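Transcriptional regulator, TetR family (Vibrio parahaemolyticus, PDB 3HE0) probably binds regulatory DNA through an N-terminal helix-turn-helix domain and acts as a transcription factor of the TetR family. Local coordinates at residues A19-G31 against L98-V110. Numbering follows the deposited sequence.
With SO4 (sulfate ion), chain D.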
ATOM      1  N   ALA A  19      17.150   7.049 -15.376  1.00 23.81           N
ATOM      2  CA  ALA A  19      17.005   8.476 -15.000  1.00 23.14           C
ATOM      3  C   ALA A  19      15.549   8.789 -14.678  1.00 23.04           C
ATOM      4  O   ALA A  19      15.246   9.423 -13.661  1.00 22.07           O
ATOM      5  CB  ALA A  19      17.501   9.390 -16.108  1.00 21.48           C
ATOM      6  N   ALA A  20      14.651   8.304 -15.537  1.00 23.13           N
ATOM      7  CA  ALA A  20      13.229   8.582 -15.405  1.00 23.42           C
ATOM      8  C   ALA A  20      12.725   8.060 -14.088  1.00 23.58           C
ATOM      9  O   ALA A  20      12.049   8.764 -13.354  1.00 22.79           O
ATOM     10  CB  ALA A  20      12.441   7.930 -16.534  1.00 23.09           C
ATOM     11  N   GLU A  21      13.027   6.799 -13.824  1.00 24.61           N
ATOM     12  CA  GLU A  21      12.623   6.151 -12.564  1.00 25.96           C
ATOM     13  C   GLU A  21      13.160   6.875 -11.341  1.00 25.91           C
ATOM     14  O   GLU A  21      12.438   7.053 -10.368  1.00 26.33           O
ATOM     15  CB  GLU A  21      13.024   4.665 -12.567  1.00 25.76           C
ATOM     16  CG  GLU A  21      12.110   3.904 -13.481  1.00 27.06           C
ATOM     17  CD  GLU A  21      12.626   2.544 -13.882  1.00 29.05           C
ATOM     18  OE1 GLU A  21      13.646   2.100 -13.322  1.00 30.46           O
ATOM     19  OE2 GLU A  21      12.000   1.927 -14.765  1.00 27.15           O
ATOM     20  N   GLN A  22      14.407   7.334 -11.405  1.00 26.21           N
ATOM     21  CA  GLN A  22      14.974   8.117 -10.298  1.00 26.14           C
ATOM     22  C   GLN A  22      14.158   9.393 -10.048  1.00 26.90           C
ATOM     23  O   GLN A  22      13.810   9.704  -8.892  1.00 26.40           O
ATOM     24  CB  GLN A  22      16.454   8.445 -10.549  1.00 25.32           C
ATOM     25  CG  GLN A  22      17.102   9.194  -9.413  1.00 24.82           C
ATOM     26  CD  GLN A  22      17.152   8.396  -8.132  1.00 25.29           C
ATOM     27  OE1 GLN A  22      17.333   7.169  -8.148  1.00 25.01           O
ATOM     28  NE2 GLN A  22      16.970   9.078  -7.011  1.00 23.21           N
ATOM     29  N   LEU A  23      13.848  10.116 -11.124  1.00 28.11           N
ATOM     30  CA  LEU A  23      13.089  11.370 -11.027  1.00 29.39           C
ATOM     31  C   LEU A  23      11.660  11.121 -10.520  1.00 30.59           C
ATOM     32  O   LEU A  23      11.146  11.884  -9.691  1.00 30.53           O
ATOM     33  CB  LEU A  23      13.060  12.112 -12.377  1.00 29.20           C
ATOM     34  CG  LEU A  23      14.342  12.816 -12.856  1.00 29.90           C
ATOM     35  CD1 LEU A  23      14.117  13.611 -14.151  1.00 28.43           C
ATOM     36  CD2 LEU A  23      14.947  13.737 -11.801  1.00 27.57           C
ATOM     37  N   ILE A  24      11.038  10.044 -11.000  1.00 31.62           N
ATOM     38  CA  ILE A  24       9.697   9.671 -10.552  1.00 32.91           C
ATOM     39  C   ILE A  24       9.724   9.221  -9.084  1.00 34.49           C
ATOM     40  O   ILE A  24       8.871   9.634  -8.289  1.00 34.57           O
ATOM     41  CB  ILE A  24       9.090   8.571 -11.447  1.00 33.03           C
ATOM     42  CG1 ILE A  24       8.813   9.132 -12.846  1.00 33.20           C
ATOM     43  CG2 ILE A  24       7.792   8.004 -10.845  1.00 32.89           C
ATOM     44  CD1 ILE A  24       8.661   8.068 -13.899  1.00 33.06           C
ATOM     45  N   ALA A  25      10.696   8.385  -8.712  1.00 35.56           N
ATOM     46  CA  ALA A  25      10.842   8.024  -7.298  1.00 36.69           C
ATOM     47  C   ALA A  25      10.928   9.305  -6.504  1.00 37.19           C
ATOM     48  O   ALA A  25      10.216   9.461  -5.528  1.00 37.29           O
ATOM     49  CB  ALA A  25      12.070   7.136  -7.036  1.00 36.58           C
ATOM     50  N   GLU A  26      11.754  10.240  -6.959  1.00 38.35           N
ATOM     51  CA  GLU A  26      11.991  11.474  -6.206  1.00 39.22           C
ATOM     52  C   GLU A  26      10.750  12.314  -6.080  1.00 40.49           C
ATOM     53  O   GLU A  26      10.333  12.646  -4.972  1.00 41.10           O
ATOM     54  CB  GLU A  26      13.049  12.348  -6.876  1.00 39.15           C
ATOM     55  CG  GLU A  26      14.453  11.979  -6.517  1.00 38.85           C
ATOM     56  CD  GLU A  26      15.488  12.642  -7.391  1.00 38.24           C
ATOM     57  OE1 GLU A  26      15.180  13.616  -8.114  1.00 38.33           O
ATOM     58  OE2 GLU A  26      16.631  12.162  -7.354  1.00 39.58           O
ATOM     59  N   SER A  27      10.177  12.673  -7.224  1.00 41.86           N
ATOM     60  CA  SER A  27       9.141  13.705  -7.284  1.00 42.65           C
ATOM     61  C   SER A  27       7.940  13.339  -8.191  1.00 43.28           C
ATOM     62  O   SER A  27       7.251  14.217  -8.716  1.00 43.62           O
ATOM     63  CB  SER A  27       9.780  15.059  -7.651  1.00 42.77           C
ATOM     64  OG  SER A  27      10.938  14.896  -8.462  1.00 43.53           O
ATOM     65  N   GLY A  28       7.693  12.037  -8.354  1.00 43.97           N
ATOM     66  CA  GLY A  28       6.459  11.528  -8.988  1.00 44.38           C
ATOM     67  C   GLY A  28       6.252  11.640 -10.503  1.00 44.50           C
ATOM     68  O   GLY A  28       6.958  12.391 -11.201  1.00 44.34           O
ATOM     69  N   PHE A  29       5.242  10.899 -10.980  1.00 44.47           N
ATOM     70  CA  PHE A  29       4.853  10.836 -12.407  1.00 44.52           C
ATOM     71  C   PHE A  29       4.532  12.197 -13.055  1.00 44.89           C
ATOM     72  O   PHE A  29       5.123  12.553 -14.083  1.00 45.08           O
ATOM     73  CB  PHE A  29       3.658   9.879 -12.596  1.00 44.09           C
ATOM     74  CG  PHE A  29       4.005   8.418 -12.422  1.00 42.96           C
ATOM     75  CD1 PHE A  29       4.426   7.649 -13.511  1.00 42.12           C
ATOM     76  CD2 PHE A  29       3.908   7.802 -11.187  1.00 41.72           C
ATOM     77  CE1 PHE A  29       4.756   6.299 -13.354  1.00 41.09           C
ATOM     78  CE2 PHE A  29       4.238   6.441 -11.034  1.00 40.51           C
ATOM     79  CZ  PHE A  29       4.663   5.702 -12.118  1.00 40.12           C
ATOM     80  N   GLN A  30       3.609  12.951 -12.463  1.00 45.33           N
ATOM     81  CA  GLN A  30       3.153  14.235 -13.048  1.00 45.77           C
ATOM     82  C   GLN A  30       4.261  15.307 -13.131  1.00 45.71           C
ATOM     83  O   GLN A  30       4.220  16.209 -13.979  1.00 45.26           O
ATOM     84  CB  GLN A  30       1.964  14.809 -12.247  1.00 45.95           C
ATOM     85  CG  GLN A  30       0.679  13.984 -12.302  1.00 45.92           C
ATOM     86  CD  GLN A  30      -0.391  14.512 -11.350  1.00 46.17           C
ATOM     87  OE1 GLN A  30      -0.829  15.658 -11.459  1.00 46.03           O
ATOM     88  NE2 GLN A  30      -0.813  13.672 -10.411  1.00 45.47           N
ATOM     89  N   GLY A  31       5.234  15.210 -12.228  1.00 45.73           N
ATOM     90  CA  GLY A  31       6.323  16.173 -12.174  1.00 45.55           C
ATOM     91  C   GLY A  31       7.301  16.072 -13.326  1.00 45.17           C
ATOM     92  O   GLY A  31       7.974  17.049 -13.636  1.00 45.58           O
ATOM     93  N   LEU A  98      12.894  -5.260  -0.040  1.00 30.33           N
ATOM     94  CA  LEU A  98      12.650  -4.197  -1.006  1.00 30.16           C
ATOM     95  C   LEU A  98      12.231  -2.891  -0.335  1.00 30.33           C
ATOM     96  O   LEU A  98      12.245  -1.846  -0.996  1.00 30.10           O
ATOM     97  CB  LEU A  98      11.557  -4.591  -1.989  1.00 30.20           C
ATOM     98  CG  LEU A  98      12.069  -5.426  -3.151  1.00 31.22           C
ATOM     99  CD1 LEU A  98      10.908  -5.987  -3.920  1.00 28.88           C
ATOM    100  CD2 LEU A  98      12.920  -4.553  -4.038  1.00 30.09           C
ATOM    101  N   ALA A  99      11.818  -2.945   0.932  1.00 29.31           N
ATOM    102  CA  ALA A  99      11.241  -1.770   1.560  1.00 30.05           C
ATOM    103  C   ALA A  99      12.290  -0.664   1.602  1.00 30.36           C
ATOM    104  O   ALA A  99      13.455  -0.923   1.900  1.00 30.15           O
ATOM    105  CB  ALA A  99      10.738  -2.082   2.975  1.00 30.20           C
ATOM    106  N   GLY A 100      11.860   0.556   1.306  1.00 30.66           N
ATOM    107  CA  GLY A 100      12.748   1.716   1.244  1.00 31.42           C
ATOM    108  C   GLY A 100      13.507   1.875  -0.068  1.00 31.75           C
ATOM    109  O   GLY A 100      14.393   2.718  -0.168  1.00 32.34           O
ATOM    110  N   SER A 101      13.184   1.065  -1.065  1.00 32.05           N
ATOM    111  CA  SER A 101      13.816   1.137  -2.375  1.00 32.23           C
ATOM    112  C   SER A 101      13.060   2.099  -3.296  1.00 32.87           C
ATOM    113  O   SER A 101      11.899   2.451  -3.034  1.00 32.94           O
ATOM    114  CB  SER A 101      13.819  -0.250  -3.035  1.00 32.39           C
ATOM    115  OG  SER A 101      12.519  -0.602  -3.526  1.00 32.16           O
ATOM    116  N   ASN A 102      13.723   2.496  -4.391  1.00 32.71           N
ATOM    117  CA  ASN A 102      13.059   3.199  -5.490  1.00 33.07           C
ATOM    118  C   ASN A 102      11.863   2.426  -6.077  1.00 33.29           C
ATOM    119  O   ASN A 102      10.869   3.040  -6.450  1.00 33.45           O
ATOM    120  CB  ASN A 102      14.045   3.474  -6.647  1.00 33.26           C
ATOM    121  CG  ASN A 102      14.898   4.719  -6.431  1.00 33.70           C
ATOM    122  OD1 ASN A 102      15.141   5.143  -5.296  1.00 34.94           O
ATOM    123  ND2 ASN A 102      15.352   5.310  -7.529  1.00 34.97           N
ATOM    124  N   LEU A 103      11.995   1.100  -6.219  1.00 33.47           N
ATOM    125  CA  LEU A 103      10.953   0.277  -6.824  1.00 33.93           C
ATOM    126  C   LEU A 103       9.667   0.449  -6.021  1.00 34.39           C
ATOM    127  O   LEU A 103       8.601   0.748  -6.559  1.00 33.96           O
ATOM    128  CB  LEU A 103      11.372  -1.200  -6.874  1.00 33.57           C
ATOM    129  CG  LEU A 103      12.517  -1.527  -7.838  1.00 33.01           C
ATOM    130  CD1 LEU A 103      12.840  -3.013  -7.800  1.00 31.02           C
ATOM    131  CD2 LEU A 103      12.207  -1.073  -9.268  1.00 31.55           C
ATOM    132  N   ASN A 104       9.783   0.295  -4.713  1.00 35.60           N
ATOM    133  CA  ASN A 104       8.636   0.528  -3.853  1.00 36.26           C
ATOM    134  C   ASN A 104       8.126   1.953  -3.995  1.00 36.99           C
ATOM    135  O   ASN A 104       6.910   2.180  -4.122  1.00 36.90           O
ATOM    136  CB  ASN A 104       8.991   0.252  -2.396  1.00 36.04           C
ATOM    137  CG  ASN A 104       8.845  -1.193  -2.031  1.00 36.37           C
ATOM    138  OD1 ASN A 104       8.958  -2.080  -2.884  1.00 38.41           O
ATOM    139  ND2 ASN A 104       8.585  -1.451  -0.765  1.00 33.11           N
ATOM    140  N   ALA A 105       9.059   2.904  -3.975  1.00 37.33           N
ATOM    141  CA  ALA A 105       8.701   4.315  -4.024  1.00 38.35           C
ATOM    142  C   ALA A 105       7.823   4.627  -5.268  1.00 38.88           C
ATOM    143  O   ALA A 105       6.760   5.266  -5.177  1.00 38.73           O
ATOM    144  CB  ALA A 105       9.974   5.175  -4.000  1.00 37.78           C
ATOM    145  N   ILE A 106       8.256   4.115  -6.414  1.00 39.74           N
ATOM    146  CA  ILE A 106       7.612   4.402  -7.687  1.00 40.46           C
ATOM    147  C   ILE A 106       6.252   3.730  -7.806  1.00 41.56           C
ATOM    148  O   ILE A 106       5.273   4.349  -8.248  1.00 41.42           O
ATOM    149  CB  ILE A 106       8.500   3.941  -8.861  1.00 40.23           C
ATOM    150  CG1 ILE A 106       9.773   4.785  -8.909  1.00 40.02           C
ATOM    151  CG2 ILE A 106       7.756   4.062 -10.193  1.00 39.66           C
ATOM    152  CD1 ILE A 106      10.916   4.084  -9.615  1.00 40.32           C
ATOM    153  N   SER A 107       6.202   2.458  -7.426  1.00 42.70           N
ATOM    154  CA  SER A 107       5.008   1.676  -7.638  1.00 44.38           C
ATOM    155  C   SER A 107       3.936   2.026  -6.614  1.00 45.57           C
ATOM    156  O   SER A 107       2.772   1.753  -6.857  1.00 46.26           O
ATOM    157  CB  SER A 107       5.317   0.185  -7.617  1.00 44.26           C
ATOM    158  OG  SER A 107       5.719  -0.215  -6.331  1.00 46.81           O
ATOM    159  N   ASN A 108       4.311   2.648  -5.489  1.00 46.54           N
ATOM    160  CA  ASN A 108       3.310   3.174  -4.550  1.00 47.32           C
ATOM    161  C   ASN A 108       2.512   4.365  -5.088  1.00 47.84           C
ATOM    162  O   ASN A 108       1.719   4.936  -4.371  1.00 47.96           O
ATOM    163  CB  ASN A 108       3.949   3.567  -3.210  1.00 47.61           C
ATOM    164  CG  ASN A 108       3.958   2.421  -2.198  1.00 47.54           C
ATOM    165  OD1 ASN A 108       4.193   1.266  -2.559  1.00 46.91           O
ATOM    166  ND2 ASN A 108       3.700   2.745  -0.920  1.00 49.05           N
ATOM    167  N   ARG A 109       2.714   4.729  -6.346  1.00 48.70           N
ATOM    168  CA  ARG A 109       1.972   5.819  -6.962  1.00 49.09           C
ATOM    169  C   ARG A 109       1.148   5.272  -8.138  1.00 49.49           C
ATOM    170  O   ARG A 109      -0.088   5.307  -8.106  1.00 49.65           O
ATOM    171  CB  ARG A 109       2.955   6.907  -7.415  1.00 49.19           C
ATOM    172  CG  ARG A 109       4.190   7.021  -6.505  1.00 49.48           C
ATOM    173  CD  ARG A 109       5.232   7.962  -7.054  1.00 50.22           C
ATOM    174  NE  ARG A 109       4.862   9.370  -6.884  1.00 51.27           N
ATOM    175  CZ  ARG A 109       5.388  10.217  -5.993  1.00 52.01           C
ATOM    176  NH1 ARG A 109       4.955  11.475  -5.951  1.00 52.54           N
ATOM    177  NH2 ARG A 109       6.339   9.839  -5.141  1.00 52.13           N
ATOM    178  N   VAL A 110       1.848   4.732  -9.145  1.00 49.82           N
ATOM    179  CA  VAL A 110       1.271   4.318 -10.448  1.00 49.78           C
ATOM    180  C   VAL A 110      -0.105   4.915 -10.773  1.00 49.81           C
ATOM    181  O   VAL A 110      -0.437   6.030 -10.361  1.00 49.55           O
ATOM    182  CB  VAL A 110       1.204   2.779 -10.560  1.00 49.93           C
ATOM    183  CG1 VAL A 110       0.388   2.357 -11.778  1.00 49.41           C
ATOM    184  CG2 VAL A 110       2.622   2.195 -10.604  1.00 50.23           C
TER
HETATM  185  S   SO4 D 194       2.239  11.604  -9.033  1.00121.63           S
HETATM  186  O1  SO4 D 194       1.652  11.255 -10.321  1.00121.89           O
HETATM  187  O2  SO4 D 194       3.399  12.459  -9.267  1.00121.46           O
HETATM  188  O3  SO4 D 194       2.599  10.370  -8.326  1.00120.66           O
HETATM  189  O4  SO4 D 194       1.281  12.391  -8.262  1.00121.62           O
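The interface between the N-terminal DNA-binding domain and the C-terminal domain of a TetR-type regulator is bridged here by I106, whose side chain lies against A25 and I24. Helix 102-107 crosses the 19-27 part of helix 13-27 at 66°, the axes approaching to 8.4 Å, close enough for A25 CB to sit 3.8 Å from I106 CG1. The two branches of I106 diverge: CD1 reaches E21 CB at 3.7 Å, whereas CG2, anti to the backbone N, meets I24 CG2 and F29 CZ, both at 4.0 Å. F29 presents one ring face to I24 CG2, over its centre, and its edge to R109 CB and I106 O. In the TetR fold this junction lies beside the long helix 55-74, which I24 touches through V62 and to which E21 is tied by a salt bridge with R69. At one margin N102 ND2 donates to Q22 OE1 (2.8 Å); OE1 lies nearly in the amide plane of N102, whereas ND2 stands 52° out of the carbonyl plane of Q22, off any lone-pair direction. Q22 NE2 in turn donates to E26 OE2. At the other, R109, bent at chi3, turns one guanidinium face to G28 CA, offset toward its rim, and sends NE to sulfate O3 (2.9 Å, 169°). Q30 N donates to sulfate O2, and R109 NH1 of the second subunit binds the same ion, placing this anion, probably from the crystallisation liquor, where the two subunits meet.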